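Local coordinates for lipoprotein (Paraburkholderia phytofirmans, PDB 5T11) that probably guides the exopolysaccharide Pel across the bacterial outer membrane as part of a twelve-subunit periplasmic lipoprotein assembly, at residues D19-T32 against Q86-R100. The protein carries 1 engineered substitution. Sequence-based numbering, arbitrary orientation.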
loop_
_atom_site.group_PDB
_atom_site.type_symbol
_atom_site.label_atom_id
_atom_site.label_comp_id
_atom_site.label_asym_id
_atom_site.label_seq_id
_atom_site.Cartn_x
_atom_site.Cartn_y
_atom_site.Cartn_z
ATOM N N ASP B 19 13.260 -28.680 -47.736
ATOM C CA ASP B 19 12.938 -29.437 -46.531
ATOM C C ASP B 19 11.837 -28.709 -45.770
ATOM O O ASP B 19 12.043 -27.580 -45.316
ATOM C CB ASP B 19 14.169 -29.593 -45.640
ATOM C CG ASP B 19 15.178 -30.584 -46.187
ATOM O OD1 ASP B 19 14.786 -31.490 -46.952
ATOM O OD2 ASP B 19 16.374 -30.459 -45.828
ATOM N N LYS B 20 10.678 -29.351 -45.619
ATOM C CA LYS B 20 9.565 -28.746 -44.891
ATOM C C LYS B 20 9.804 -28.884 -43.392
ATOM O O LYS B 20 10.015 -29.990 -42.888
ATOM C CB LYS B 20 8.244 -29.392 -45.299
ATOM C CG LYS B 20 8.059 -29.432 -46.810
ATOM C CD LYS B 20 6.618 -29.657 -47.237
ATOM C CE LYS B 20 6.467 -29.373 -48.729
ATOM N NZ LYS B 20 7.119 -28.080 -49.116
ATOM N N VAL B 21 9.777 -27.763 -42.684
ATOM C CA VAL B 21 10.017 -27.711 -41.246
ATOM C C VAL B 21 8.768 -27.172 -40.564
ATOM O O VAL B 21 8.252 -26.115 -40.945
ATOM C CB VAL B 21 11.230 -26.828 -40.908
ATOM C CG1 VAL B 21 11.421 -26.723 -39.390
ATOM C CG2 VAL B 21 12.474 -27.351 -41.598
ATOM N N ALA B 22 8.292 -27.889 -39.554
ATOM C CA ALA B 22 7.227 -27.404 -38.688
ATOM C C ALA B 22 7.838 -26.911 -37.383
ATOM O O ALA B 22 8.676 -27.600 -36.792
ATOM C CB ALA B 22 6.197 -28.500 -38.410
ATOM N N VAL B 23 7.438 -25.714 -36.955
ATOM C CA VAL B 23 7.816 -25.186 -35.642
ATOM C C VAL B 23 6.704 -25.550 -34.668
ATOM O O VAL B 23 5.535 -25.212 -34.889
ATOM C CB VAL B 23 8.046 -23.669 -35.681
ATOM C CG1 VAL B 23 8.291 -23.125 -34.263
ATOM C CG2 VAL B 23 9.202 -23.330 -36.625
ATOM N N VAL B 24 7.065 -26.268 -33.609
ATOM C CA VAL B 24 6.108 -26.874 -32.694
ATOM C C VAL B 24 6.405 -26.385 -31.279
ATOM O O VAL B 24 7.554 -26.448 -30.828
ATOM C CB VAL B 24 6.178 -28.410 -32.769
ATOM C CG1 VAL B 24 5.673 -29.046 -31.493
ATOM C CG2 VAL B 24 5.404 -28.917 -33.968
ATOM N N SER B 25 5.362 -25.899 -30.599
ATOM C CA SER B 25 5.287 -25.641 -29.161
ATOM C C SER B 25 6.633 -25.437 -28.487
ATOM O O SER B 25 7.244 -26.384 -27.981
ATOM C CB SER B 25 4.553 -26.777 -28.453
ATOM O OG SER B 25 5.336 -27.957 -28.454
ATOM N N ILE B 26 7.105 -24.203 -28.493
ATOM C CA ILE B 26 8.258 -23.825 -27.696
ATOM C C ILE B 26 7.768 -23.511 -26.287
ATOM O O ILE B 26 6.942 -22.614 -26.096
ATOM C CB ILE B 26 8.986 -22.635 -28.326
ATOM C CG1 ILE B 26 9.542 -23.086 -29.697
ATOM C CG2 ILE B 26 10.039 -22.088 -27.354
ATOM C CD1 ILE B 26 10.323 -22.036 -30.463
ATOM N N ALA B 27 8.253 -24.273 -25.308
ATOM C CA ALA B 27 7.769 -24.172 -23.938
ATOM C C ALA B 27 8.188 -22.843 -23.316
ATOM O O ALA B 27 9.224 -22.261 -23.657
ATOM C CB ALA B 27 8.294 -25.344 -23.101
ATOM N N ASN B 28 7.361 -22.340 -22.411
ATOM C CA ASN B 28 7.632 -21.057 -21.771
ATOM C C ASN B 28 7.920 -21.325 -20.303
ATOM O O ASN B 28 7.003 -21.639 -19.527
ATOM C CB ASN B 28 6.467 -20.077 -21.954
ATOM C CG ASN B 28 6.784 -18.679 -21.386
ATOM O OD1 ASN B 28 7.912 -18.409 -20.951
ATOM N ND2 ASN B 28 5.791 -17.795 -21.394
ATOM N N TYR B 29 9.192 -21.221 -19.923
ATOM C CA TYR B 29 9.579 -21.404 -18.531
ATOM C C TYR B 29 9.809 -20.082 -17.816
ATOM O O TYR B 29 10.369 -20.067 -16.719
ATOM C CB TYR B 29 10.816 -22.296 -18.440
ATOM C CG TYR B 29 10.562 -23.692 -18.977
ATOM C CD1 TYR B 29 9.314 -24.296 -18.836
ATOM C CD2 TYR B 29 11.561 -24.401 -19.649
ATOM C CE1 TYR B 29 9.076 -25.575 -19.338
ATOM C CE2 TYR B 29 11.323 -25.677 -20.151
ATOM C CZ TYR B 29 10.082 -26.247 -19.992
ATOM O OH TYR B 29 9.846 -27.503 -20.479
ATOM N N THR B 30 9.393 -18.978 -18.412
ATOM C CA THR B 30 9.514 -17.673 -17.793
ATOM C C THR B 30 8.151 -17.223 -17.302
ATOM O O THR B 30 7.117 -17.838 -17.571
ATOM C CB THR B 30 10.053 -16.644 -18.787
ATOM O OG1 THR B 30 8.963 -16.174 -19.604
ATOM C CG2 THR B 30 11.121 -17.287 -19.690
ATOM N N GLU B 31 8.163 -16.095 -16.619
ATOM C CA GLU B 31 6.954 -15.433 -16.174
ATOM C C GLU B 31 6.536 -14.324 -17.129
ATOM O O GLU B 31 5.674 -13.524 -16.786
ATOM C CB GLU B 31 7.167 -14.901 -14.757
ATOM C CG GLU B 31 7.340 -16.051 -13.769
ATOM C CD GLU B 31 7.776 -15.580 -12.394
ATOM O OE1 GLU B 31 8.913 -15.076 -12.266
ATOM O OE2 GLU B 31 6.978 -15.718 -11.442
ATOM N N THR B 32 7.122 -14.264 -18.328
ATOM C CA THR B 32 6.637 -13.352 -19.355
ATOM C C THR B 32 5.594 -14.072 -20.197
ATOM O O THR B 32 5.940 -15.036 -20.900
ATOM C CB THR B 32 7.781 -12.861 -20.224
ATOM O OG1 THR B 32 8.771 -12.258 -19.381
ATOM C CG2 THR B 32 7.278 -11.818 -21.223
ATOM N N GLN B 86 1.225 -32.499 -42.074
ATOM C CA GLN B 86 1.778 -31.504 -42.984
ATOM C C GLN B 86 2.919 -32.040 -43.841
ATOM O O GLN B 86 3.423 -31.305 -44.697
ATOM C CB GLN B 86 2.263 -30.286 -42.191
ATOM C CG GLN B 86 1.136 -29.473 -41.567
ATOM C CD GLN B 86 0.176 -28.956 -42.611
ATOM O OE1 GLN B 86 0.456 -27.964 -43.286
ATOM N NE2 GLN B 86 -0.951 -29.645 -42.776
ATOM N N ASN B 87 3.332 -33.292 -43.630
ATOM C CA ASN B 87 4.473 -33.896 -44.329
ATOM C C ASN B 87 5.763 -33.105 -44.115
ATOM O O ASN B 87 6.611 -33.022 -45.006
ATOM C CB ASN B 87 4.190 -34.069 -45.822
ATOM C CG ASN B 87 2.968 -34.904 -46.074
ATOM O OD1 ASN B 87 2.944 -36.094 -45.758
ATOM N ND2 ASN B 87 1.939 -34.291 -46.651
ATOM N N ALA B 88 5.914 -32.522 -42.922
ATOM C CA ALA B 88 7.180 -31.907 -42.548
ATOM C C ALA B 88 8.286 -32.951 -42.495
ATOM O O ALA B 88 8.086 -34.077 -42.030
ATOM C CB ALA B 88 7.058 -31.215 -41.183
ATOM N N ARG B 89 9.469 -32.572 -42.969
ATOM C CA ARG B 89 10.617 -33.449 -42.791
ATOM C C ARG B 89 11.240 -33.300 -41.402
ATOM O O ARG B 89 11.734 -34.289 -40.844
ATOM C CB ARG B 89 11.656 -33.186 -43.883
ATOM C CG ARG B 89 12.722 -34.282 -43.989
ATOM C CD ARG B 89 13.692 -33.994 -45.117
ATOM N NE ARG B 89 14.829 -34.912 -45.124
ATOM C CZ ARG B 89 15.778 -34.907 -46.054
ATOM N NH1 ARG B 89 15.722 -34.034 -47.052
ATOM N NH2 ARG B 89 16.782 -35.771 -45.990
ATOM N N TYR B 90 11.229 -32.091 -40.832
ATOM C CA TYR B 90 11.771 -31.844 -39.494
ATOM C C TYR B 90 10.803 -31.016 -38.659
ATOM O O TYR B 90 9.979 -30.263 -39.186
ATOM C CB TYR B 90 13.116 -31.103 -39.534
ATOM C CG TYR B 90 14.201 -31.777 -40.334
ATOM C CD1 TYR B 90 14.885 -32.874 -39.825
ATOM C CD2 TYR B 90 14.553 -31.310 -41.593
ATOM C CE1 TYR B 90 15.882 -33.494 -40.554
ATOM C CE2 TYR B 90 15.553 -31.922 -42.328
ATOM C CZ TYR B 90 16.215 -33.018 -41.802
ATOM O OH TYR B 90 17.214 -33.643 -42.520
ATOM N N VAL B 91 10.930 -31.153 -37.338
ATOM C CA VAL B 91 10.219 -30.330 -36.366
ATOM C C VAL B 91 11.253 -29.556 -35.556
ATOM O O VAL B 91 12.238 -30.139 -35.080
ATOM C CB VAL B 91 9.323 -31.170 -35.436
ATOM C CG1 VAL B 91 8.991 -30.405 -34.175
ATOM C CG2 VAL B 91 8.046 -31.533 -36.132
ATOM N N LEU B 92 11.044 -28.249 -35.426
ATOM C CA LEU B 92 11.831 -27.410 -34.536
ATOM C C LEU B 92 11.004 -27.171 -33.281
ATOM O O LEU B 92 9.882 -26.659 -33.363
ATOM C CB LEU B 92 12.210 -26.080 -35.191
ATOM C CG LEU B 92 13.073 -25.196 -34.274
ATOM C CD1 LEU B 92 14.512 -25.680 -34.283
ATOM C CD2 LEU B 92 12.997 -23.691 -34.604
ATOM N N SER B 93 11.533 -27.594 -32.140
ATOM C CA SER B 93 10.926 -27.374 -30.842
ATOM C C SER B 93 11.979 -26.746 -29.934
ATOM O O SER B 93 13.095 -26.439 -30.367
ATOM C CB SER B 93 10.384 -28.685 -30.259
ATOM O OG SER B 93 9.548 -28.427 -29.144
ATOM N N GLY B 94 11.633 -26.561 -28.669
ATOM C CA GLY B 94 12.584 -26.009 -27.721
ATOM C C GLY B 94 11.865 -25.426 -26.515
ATOM O O GLY B 94 10.724 -25.784 -26.226
ATOM N N ALA B 95 12.568 -24.524 -25.827
ATOM C CA ALA B 95 12.043 -23.901 -24.620
ATOM C C ALA B 95 12.711 -22.551 -24.389
ATOM O O ALA B 95 13.876 -22.336 -24.756
ATOM C CB ALA B 95 12.249 -24.792 -23.390
ATOM N N VAL B 96 11.963 -21.654 -23.753
ATOM C CA VAL B 96 12.473 -20.359 -23.325
ATOM C C VAL B 96 12.747 -20.433 -21.822
ATOM O O VAL B 96 11.828 -20.647 -21.020
ATOM C CB VAL B 96 11.489 -19.234 -23.676
ATOM C CG1 VAL B 96 12.026 -17.886 -23.226
ATOM C CG2 VAL B 96 11.213 -19.238 -25.209
ATOM N N GLU B 97 14.021 -20.295 -21.444
ATOM C CA GLU B 97 14.435 -20.309 -20.043
ATOM C C GLU B 97 14.444 -18.926 -19.415
ATOM O O GLU B 97 14.370 -18.812 -18.183
ATOM C CB GLU B 97 15.841 -20.928 -19.901
ATOM C CG GLU B 97 15.898 -22.438 -20.202
ATOM C CD GLU B 97 15.977 -22.743 -21.693
ATOM O OE1 GLU B 97 16.574 -21.927 -22.436
ATOM O OE2 GLU B 97 15.431 -23.788 -22.126
ATOM N N GLU B 98 14.533 -17.873 -20.223
ATOM C CA GLU B 98 14.563 -16.517 -19.695
ATOM C C GLU B 98 14.200 -15.561 -20.816
ATOM O O GLU B 98 14.622 -15.744 -21.965
ATOM C CB GLU B 98 15.944 -16.176 -19.117
ATOM C CG GLU B 98 16.066 -14.759 -18.602
ATOM C CD GLU B 98 17.213 -14.587 -17.590
ATOM O OE1 GLU B 98 18.341 -15.078 -17.861
ATOM O OE2 GLU B 98 16.979 -13.951 -16.521
ATOM N N TRP B 99 13.425 -14.543 -20.475
ATOM C CA TRP B 99 12.889 -13.605 -21.452
ATOM C C TRP B 99 12.270 -12.438 -20.697
ATOM O O TRP B 99 11.045 -12.378 -20.538
ATOM C CB TRP B 99 11.853 -14.312 -22.324
ATOM C CG TRP B 99 11.352 -13.599 -23.574
ATOM C CD1 TRP B 99 10.529 -12.504 -23.632
ATOM C CD2 TRP B 99 11.568 -14.008 -24.942
ATOM N NE1 TRP B 99 10.248 -12.190 -24.946
ATOM C CE2 TRP B 99 10.879 -13.089 -25.769
ATOM C CE3 TRP B 99 12.307 -15.040 -25.543
ATOM C CZ2 TRP B 99 10.891 -13.182 -27.173
ATOM C CZ3 TRP B 99 12.316 -15.131 -26.936
ATOM C CH2 TRP B 99 11.604 -14.205 -27.731
ATOM N N ARG B 100 13.097 -11.531 -20.185
ATOM C CA ARG B 100 12.592 -10.466 -19.319
ATOM C C ARG B 100 13.574 -9.309 -19.357
ATOM O O ARG B 100 14.703 -9.445 -19.839
ATOM C CB ARG B 100 12.414 -10.961 -17.877
ATOM C CG ARG B 100 13.750 -11.398 -17.227
ATOM C CD ARG B 100 13.616 -11.706 -15.734
ATOM N NE ARG B 100 13.190 -10.519 -14.977
ATOM C CZ ARG B 100 13.148 -10.455 -13.651
ATOM N NH1 ARG B 100 13.499 -11.510 -12.911
ATOM N NH2 ARG B 100 12.760 -9.338 -13.061
#
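D19 and R89 close one end of this strand pair with a salt bridge: D19 OD1 meets R89 NH1 at 2.7 Å, on the syn side but tilted out of the carboxylate plane, in a bent bond; the flat groups stand almost perpendicular (87°). R89 reaches that far with CG anti to the backbone N (chi1 -166°) and the chain extended on to NE, while D19 OD2, at the ring edge of Y90, is also held by A16 N. K20 O accepts two hydrogen bonds, from R89 N at 2.6 Å and from Y90 N. At the far end T32 OG1 donates to W99 O over 2.6 Å. An Asx turn at N28 and an ST turn at T30 shape its loop: N28 OD1 takes T30 OG1 on an in-plane lone pair and T30 N from well above that plane, T30 OG1 accepts from T32 N, and N28 ND2 returns to T32 O.

Between these ends, 21-28 and 90-96 illustrate parallel pairing, axes 13° apart, within a mixed sheet where 109-119 flanks 90-99 and 55-57 flanks 21-28. A22 N and A22 O bond to Y90 O and L92 N, and V24 N continues to L92 O. The ladder is interrupted around S25, which has a positive phi; S93 OG lies 3.3 Å from both V24 O and S25 O, so its single proton can make only a weak bond, to one or the other. Regular pairing resumes where A27 receives from V96 N and donates to G94 O.

A22 CB meets A88 CB, and V24 CB lies 3.7 Å from V91 CG1, beneath helix 78-85. On the other face I26 CG2 touches V96 CG2. Back on the face of A22 and A27, Y29 CE2 comes within 3.5 Å of A95 CB, its side chain also touching S38 of a neighbouring subunit.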